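Local structure of glycinin A3B4 subunit (Glycine max, 2D5F) at residues A16-H21 with R418-V423; K398-V403 with V411-L416. The protein serves as an 11S storage globulin of soybean seeds, with two cupin domains per subunit, and is probably laid down as a nitrogen and carbon reserve for the seedling. All blocks are in the same frame, centred on the assembly; numbering follows the deposited sequence.

Contact 1. Residues A16-H21 with R418-V423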
loop_
_atom_site.group_PDB
_atom_site.type_symbol
_atom_site.label_atom_id
_atom_site.label_comp_id
_atom_site.label_asym_id
_atom_site.label_seq_id
_atom_site.Cartn_x
_atom_site.Cartn_y
_atom_site.Cartn_z
ATOM N N ALA B 16 34.418 16.944 -13.576
ATOM C CA ALA B 16 33.488 17.992 -13.188
ATOM C C ALA B 16 33.017 18.475 -14.552
ATOM O O ALA B 16 33.834 18.909 -15.362
ATOM C CB ALA B 16 34.225 19.095 -12.457
ATOM N N LEU B 17 31.715 18.397 -14.809
ATOM C CA LEU B 17 31.166 18.770 -16.108
ATOM C C LEU B 17 30.401 20.087 -16.182
ATOM O O LEU B 17 29.739 20.495 -15.226
ATOM C CB LEU B 17 30.243 17.650 -16.596
ATOM C CG LEU B 17 30.790 16.219 -16.553
ATOM C CD1 LEU B 17 29.664 15.232 -16.802
ATOM C CD2 LEU B 17 31.889 16.056 -17.591
ATOM N N GLU B 18 30.486 20.731 -17.346
ATOM C CA GLU B 18 29.797 21.989 -17.617
ATOM C C GLU B 18 28.981 21.814 -18.888
ATOM O O GLU B 18 29.208 20.878 -19.643
ATOM C CB GLU B 18 30.804 23.130 -17.776
ATOM C CG GLU B 18 31.367 23.591 -16.444
ATOM C CD GLU B 18 32.488 24.595 -16.587
ATOM O OE1 GLU B 18 32.315 25.604 -17.303
ATOM O OE2 GLU B 18 33.542 24.373 -15.968
ATOM N N PRO B 19 28.020 22.715 -19.148
ATOM C CA PRO B 19 27.184 22.609 -20.348
ATOM C C PRO B 19 27.950 22.439 -21.656
ATOM O O PRO B 19 28.980 23.076 -21.865
ATOM C CB PRO B 19 26.373 23.901 -20.313
ATOM C CG PRO B 19 26.241 24.160 -18.841
ATOM C CD PRO B 19 27.643 23.897 -18.356
ATOM N N ASP B 20 27.427 21.584 -22.532
ATOM C CA ASP B 20 28.037 21.306 -23.835
ATOM C C ASP B 20 27.352 21.989 -25.020
ATOM O O ASP B 20 28.002 22.310 -26.010
ATOM C CB ASP B 20 28.045 19.804 -24.119
ATOM C CG ASP B 20 28.773 19.017 -23.066
ATOM O OD1 ASP B 20 28.117 18.557 -22.107
ATOM O OD2 ASP B 20 30.004 18.866 -23.196
ATOM N N HIS B 21 26.043 22.190 -24.928
ATOM C CA HIS B 21 25.290 22.805 -26.016
ATOM C C HIS B 21 24.448 23.987 -25.535
ATOM O O HIS B 21 23.948 23.991 -24.408
ATOM C CB HIS B 21 24.388 21.751 -26.674
ATOM C CG HIS B 21 23.584 22.270 -27.828
ATOM N ND1 HIS B 21 24.156 22.652 -29.024
ATOM C CD2 HIS B 21 22.253 22.475 -27.966
ATOM C CE1 HIS B 21 23.210 23.068 -29.849
ATOM N NE2 HIS B 21 22.047 22.971 -29.231
ATOM N N ARG B 418 31.024 26.743 -8.548
ATOM C CA ARG B 418 29.751 27.141 -9.117
ATOM C C ARG B 418 29.601 26.814 -10.599
ATOM O O ARG B 418 30.478 27.117 -11.412
ATOM C CB ARG B 418 29.532 28.637 -8.902
ATOM C CG ARG B 418 28.216 29.138 -9.467
ATOM C CD ARG B 418 28.039 30.622 -9.249
ATOM N NE ARG B 418 26.754 31.072 -9.775
ATOM C CZ ARG B 418 26.404 32.347 -9.911
ATOM N NH1 ARG B 418 25.210 32.659 -10.402
ATOM N NH2 ARG B 418 27.250 33.312 -9.561
ATOM N N GLY B 419 28.477 26.186 -10.935
ATOM C CA GLY B 419 28.189 25.838 -12.312
ATOM C C GLY B 419 28.643 24.466 -12.756
ATOM O O GLY B 419 28.285 24.018 -13.841
ATOM N N GLN B 420 29.433 23.789 -11.931
ATOM C CA GLN B 420 29.914 22.468 -12.296
ATOM C C GLN B 420 29.021 21.348 -11.784
ATOM O O GLN B 420 28.384 21.470 -10.742
ATOM C CB GLN B 420 31.342 22.274 -11.792
ATOM C CG GLN B 420 32.277 23.327 -12.336
ATOM C CD GLN B 420 33.712 23.049 -11.998
ATOM O OE1 GLN B 420 34.059 22.869 -10.834
ATOM N NE2 GLN B 420 34.564 23.019 -13.019
ATOM N N LEU B 421 29.009 20.256 -12.537
ATOM C CA LEU B 421 28.197 19.083 -12.246
ATOM C C LEU B 421 29.110 17.894 -11.958
ATOM O O LEU B 421 30.013 17.615 -12.739
ATOM C CB LEU B 421 27.337 18.776 -13.475
ATOM C CG LEU B 421 26.133 17.856 -13.335
ATOM C CD1 LEU B 421 25.062 18.587 -12.535
ATOM C CD2 LEU B 421 25.597 17.492 -14.709
ATOM N N LEU B 422 28.874 17.190 -10.852
ATOM C CA LEU B 422 29.699 16.032 -10.508
ATOM C C LEU B 422 28.830 14.860 -10.080
ATOM O O LEU B 422 28.052 14.958 -9.127
ATOM C CB LEU B 422 30.671 16.360 -9.373
ATOM C CG LEU B 422 31.515 15.156 -8.930
ATOM C CD1 LEU B 422 32.485 14.780 -10.055
ATOM C CD2 LEU B 422 32.281 15.478 -7.657
ATOM N N VAL B 423 28.968 13.748 -10.792
ATOM C CA VAL B 423 28.203 12.549 -10.487
ATOM C C VAL B 423 28.870 11.736 -9.391
ATOM O O VAL B 423 30.086 11.513 -9.427
ATOM C CB VAL B 423 28.078 11.642 -11.723
ATOM C CG1 VAL B 423 27.455 10.294 -11.331
ATOM C CG2 VAL B 423 27.253 12.334 -12.788
#
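In both Gln-420 and Glu-18 the first torsion (chi1 -58° and -76°) sets CG opposite the carbonyl carbon and beside the backbone N, and each chain then runs on extended until amide and carboxylate meet. Gln-420 NE2 donates to Glu-18 OE2 at 3.4 Å, a weak bond between planes turned 59° apart. The amide is oriented from its other end, where OE1 accepts the backbone N of Arg-417. Ala-16 CB lies 4.0 Å from Gln-420 NE2 and equally near the amide carbon.

Stronger evidence of pairing comes from the main chain. Leu-17 and Leu-421 form one antiparallel hydrogen-bonded bridge: Leu-17 N reaches Leu-421 O at 2.8 Å, almost straight, and Leu-421 N returns to Leu-17 O at 2.8 Å. Together with Trp-33 NE1, that N-H satisfies the O of the buried Leu-17; the CA-H of Gln-420 is a lesser addition (Gln-420 CA to Leu-17 O 3.5 Å). Leu-17 CB and Leu-421 CB are 4.4 Å apart.

The chemistry thus implies a join specified chiefly by backbone groups, with the exposed Glu-18 adding little, by which the segment leading into strand 21-24 borders an edge strand, 421-424, of a C-terminal cupin sheet.

Contact 2. Residues K398-V403 with V411-L416; sequences KGRVRV and VFDGEL
Val-401 and Gly-414 pair at the middle of this antiparallel hairpin, Val-401 N to Gly-414 O measuring 2.8 Å and nearly straight. Gly-399 with Leu-416 and Val-403 with Phe-412 are the other hydrogen-bonded pairs; at the last, Phe-412 N to Val-403 O is weak, and Val-411 and Phe-412 both face Val-403 in a classic beta bulge. There Val-403 CG1 lies 3.6 Å from Val-411 CG2.

The charged groups gather on the face of Arg-400, Asp-413 and Glu-415. Bent at chi2 (68°) and chi3 (124°), Arg-400 folds its guanidinium back so that Asp-413 OD1 sits over one face of it; the modelled 2.5 Å from Arg-400 NH2 to Asp-413 OD1 is doubtfully short. Glu-415 OE2 approaches at the edge, in a long salt bridge 3.8 Å from Arg-400 NE. A leucine in place of Arg-400 would probably leave both carboxylates without this shared positive partner.

Apolar contacts line the face of Val-401, Val-403, Phe-412 and Leu-416. Val-401 CG2 meets Leu-416 CB at 3.8 Å. With CG anti to the backbone N (chi1 -177°), the Phe-412 ring is carried alongside Val-401, CE1 3.9 Å from Val-401 CB. Polar in kind is the approach of Val-401 O to the ring edge, 3.3 Å from Phe-412 CD1.

In this hairpin of the C-terminal cupin domain, 398-403 bonds along its other side to strand 429-435; Leu-422 of strand 421-424 packs on Val-401, Phe-412 and Leu-416, Val-424 on Val-403, and Arg-402 touches Phe-212 of a second subunit.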
loop_
_atom_site.group_PDB
_atom_site.type_symbol
_atom_site.label_atom_id
_atom_site.label_comp_id
_atom_site.label_asym_id
_atom_site.label_seq_id
_atom_site.Cartn_x
_atom_site.Cartn_y
_atom_site.Cartn_z
ATOM N N LYS B 398 33.084 27.331 -3.745
ATOM C CA LYS B 398 34.032 26.365 -4.253
ATOM C C LYS B 398 34.563 25.521 -3.100
ATOM O O LYS B 398 34.635 25.980 -1.959
ATOM C CB LYS B 398 35.166 27.138 -4.934
ATOM C CG LYS B 398 36.297 26.322 -5.508
ATOM C CD LYS B 398 37.275 27.261 -6.209
ATOM C CE LYS B 398 38.502 26.535 -6.704
ATOM N NZ LYS B 398 39.341 27.416 -7.569
ATOM N N GLY B 399 34.931 24.282 -3.395
ATOM C CA GLY B 399 35.455 23.423 -2.356
ATOM C C GLY B 399 36.176 22.221 -2.918
ATOM O O GLY B 399 36.118 21.953 -4.114
ATOM N N ARG B 400 36.858 21.497 -2.044
ATOM C CA ARG B 400 37.594 20.308 -2.439
ATOM C C ARG B 400 36.665 19.105 -2.275
ATOM O O ARG B 400 36.091 18.897 -1.206
ATOM C CB ARG B 400 38.838 20.153 -1.556
ATOM C CG ARG B 400 39.670 18.902 -1.811
ATOM C CD ARG B 400 40.355 18.930 -3.164
ATOM N NE ARG B 400 41.806 18.773 -3.056
ATOM C CZ ARG B 400 42.415 17.708 -2.538
ATOM N NH1 ARG B 400 43.741 17.654 -2.484
ATOM N NH2 ARG B 400 41.702 16.692 -2.072
ATOM N N VAL B 401 36.504 18.335 -3.346
ATOM C CA VAL B 401 35.644 17.159 -3.323
ATOM C C VAL B 401 36.450 15.917 -3.675
ATOM O O VAL B 401 37.334 15.955 -4.539
ATOM C CB VAL B 401 34.472 17.305 -4.324
ATOM C CG1 VAL B 401 33.582 16.068 -4.288
ATOM C CG2 VAL B 401 33.667 18.563 -3.999
ATOM N N ARG B 402 36.144 14.815 -2.996
ATOM C CA ARG B 402 36.832 13.552 -3.225
ATOM C C ARG B 402 35.821 12.412 -3.277
ATOM O O ARG B 402 34.990 12.270 -2.379
ATOM C CB ARG B 402 37.841 13.305 -2.103
ATOM C CG ARG B 402 38.708 14.523 -1.832
ATOM C CD ARG B 402 39.485 14.448 -0.527
ATOM N NE ARG B 402 40.039 15.760 -0.196
ATOM C CZ ARG B 402 40.932 15.982 0.760
ATOM N NH1 ARG B 402 41.375 17.212 0.987
ATOM N NH2 ARG B 402 41.389 14.975 1.487
ATOM N N VAL B 403 35.882 11.626 -4.347
ATOM C CA VAL B 403 34.995 10.481 -4.531
ATOM C C VAL B 403 35.881 9.242 -4.652
ATOM O O VAL B 403 36.795 9.205 -5.473
ATOM C CB VAL B 403 34.133 10.631 -5.807
ATOM C CG1 VAL B 403 33.235 9.407 -5.979
ATOM C CG2 VAL B 403 33.281 11.904 -5.720
ATOM N N VAL B 411 38.308 8.384 -7.696
ATOM C CA VAL B 411 37.959 8.627 -9.089
ATOM C C VAL B 411 37.798 10.111 -9.356
ATOM O O VAL B 411 37.742 10.554 -10.509
ATOM C CB VAL B 411 36.688 7.861 -9.481
ATOM C CG1 VAL B 411 36.987 6.369 -9.479
ATOM C CG2 VAL B 411 35.559 8.168 -8.500
ATOM N N PHE B 412 37.690 10.877 -8.277
ATOM C CA PHE B 412 37.631 12.322 -8.378
ATOM C C PHE B 412 38.303 12.879 -7.143
ATOM O O PHE B 412 38.099 12.383 -6.032
ATOM C CB PHE B 412 36.208 12.877 -8.467
ATOM C CG PHE B 412 36.172 14.377 -8.643
ATOM C CD1 PHE B 412 36.225 15.227 -7.540
ATOM C CD2 PHE B 412 36.159 14.939 -9.918
ATOM C CE1 PHE B 412 36.265 16.615 -7.703
ATOM C CE2 PHE B 412 36.203 16.331 -10.096
ATOM C CZ PHE B 412 36.256 17.168 -8.984
ATOM N N ASP B 413 39.114 13.910 -7.344
ATOM C CA ASP B 413 39.826 14.541 -6.245
ATOM C C ASP B 413 40.261 15.909 -6.726
ATOM O O ASP B 413 41.304 16.044 -7.362
ATOM C CB ASP B 413 41.063 13.719 -5.860
ATOM C CG ASP B 413 41.665 14.155 -4.533
ATOM O OD1 ASP B 413 41.485 15.330 -4.153
ATOM O OD2 ASP B 413 42.323 13.328 -3.872
ATOM N N GLY B 414 39.457 16.922 -6.442
ATOM C CA GLY B 414 39.818 18.254 -6.882
ATOM C C GLY B 414 38.828 19.304 -6.445
ATOM O O GLY B 414 37.931 19.038 -5.652
ATOM N N GLU B 415 39.009 20.508 -6.967
ATOM C CA GLU B 415 38.140 21.622 -6.645
ATOM C C GLU B 415 36.880 21.502 -7.480
ATOM O O GLU B 415 36.925 21.036 -8.616
ATOM C CB GLU B 415 38.834 22.947 -6.978
ATOM C CG GLU B 415 40.192 23.134 -6.323
ATOM C CD GLU B 415 40.106 23.158 -4.813
ATOM O OE1 GLU B 415 39.421 24.049 -4.267
ATOM O OE2 GLU B 415 40.721 22.284 -4.172
ATOM N N LEU B 416 35.760 21.921 -6.907
ATOM C CA LEU B 416 34.480 21.900 -7.596
ATOM C C LEU B 416 33.883 23.269 -7.295
ATOM O O LEU B 416 33.821 23.673 -6.131
ATOM C CB LEU B 416 33.587 20.788 -7.035
ATOM C CG LEU B 416 32.392 20.372 -7.899
ATOM C CD1 LEU B 416 32.904 19.766 -9.191
ATOM C CD2 LEU B 416 31.526 19.363 -7.145
#

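How the contacts relate
The two contacts, with centres about 13 Å apart, share an apolar seam in the C-terminal cupin. Leu-422, on the strand that the 16-21 segment borders in contact 1, reaches into contact 2 with both methyls: CD2 is 3.7 Å from Val-401 CG1, and CD1 is 3.7 Å from Phe-412 CD2. Ala-16 CB touches Leu-416 CD1 at 3.6 Å, bringing the N-terminal segment to the hairpin as well. Strands 415-417 and 421-424 follow each other in the chain, which links the contacts covalently. A bound magnesium ion lies about 7 Å from the side chain of Val-401 and about 12 Å from that of Leu-421, so contact 2 is the nearer.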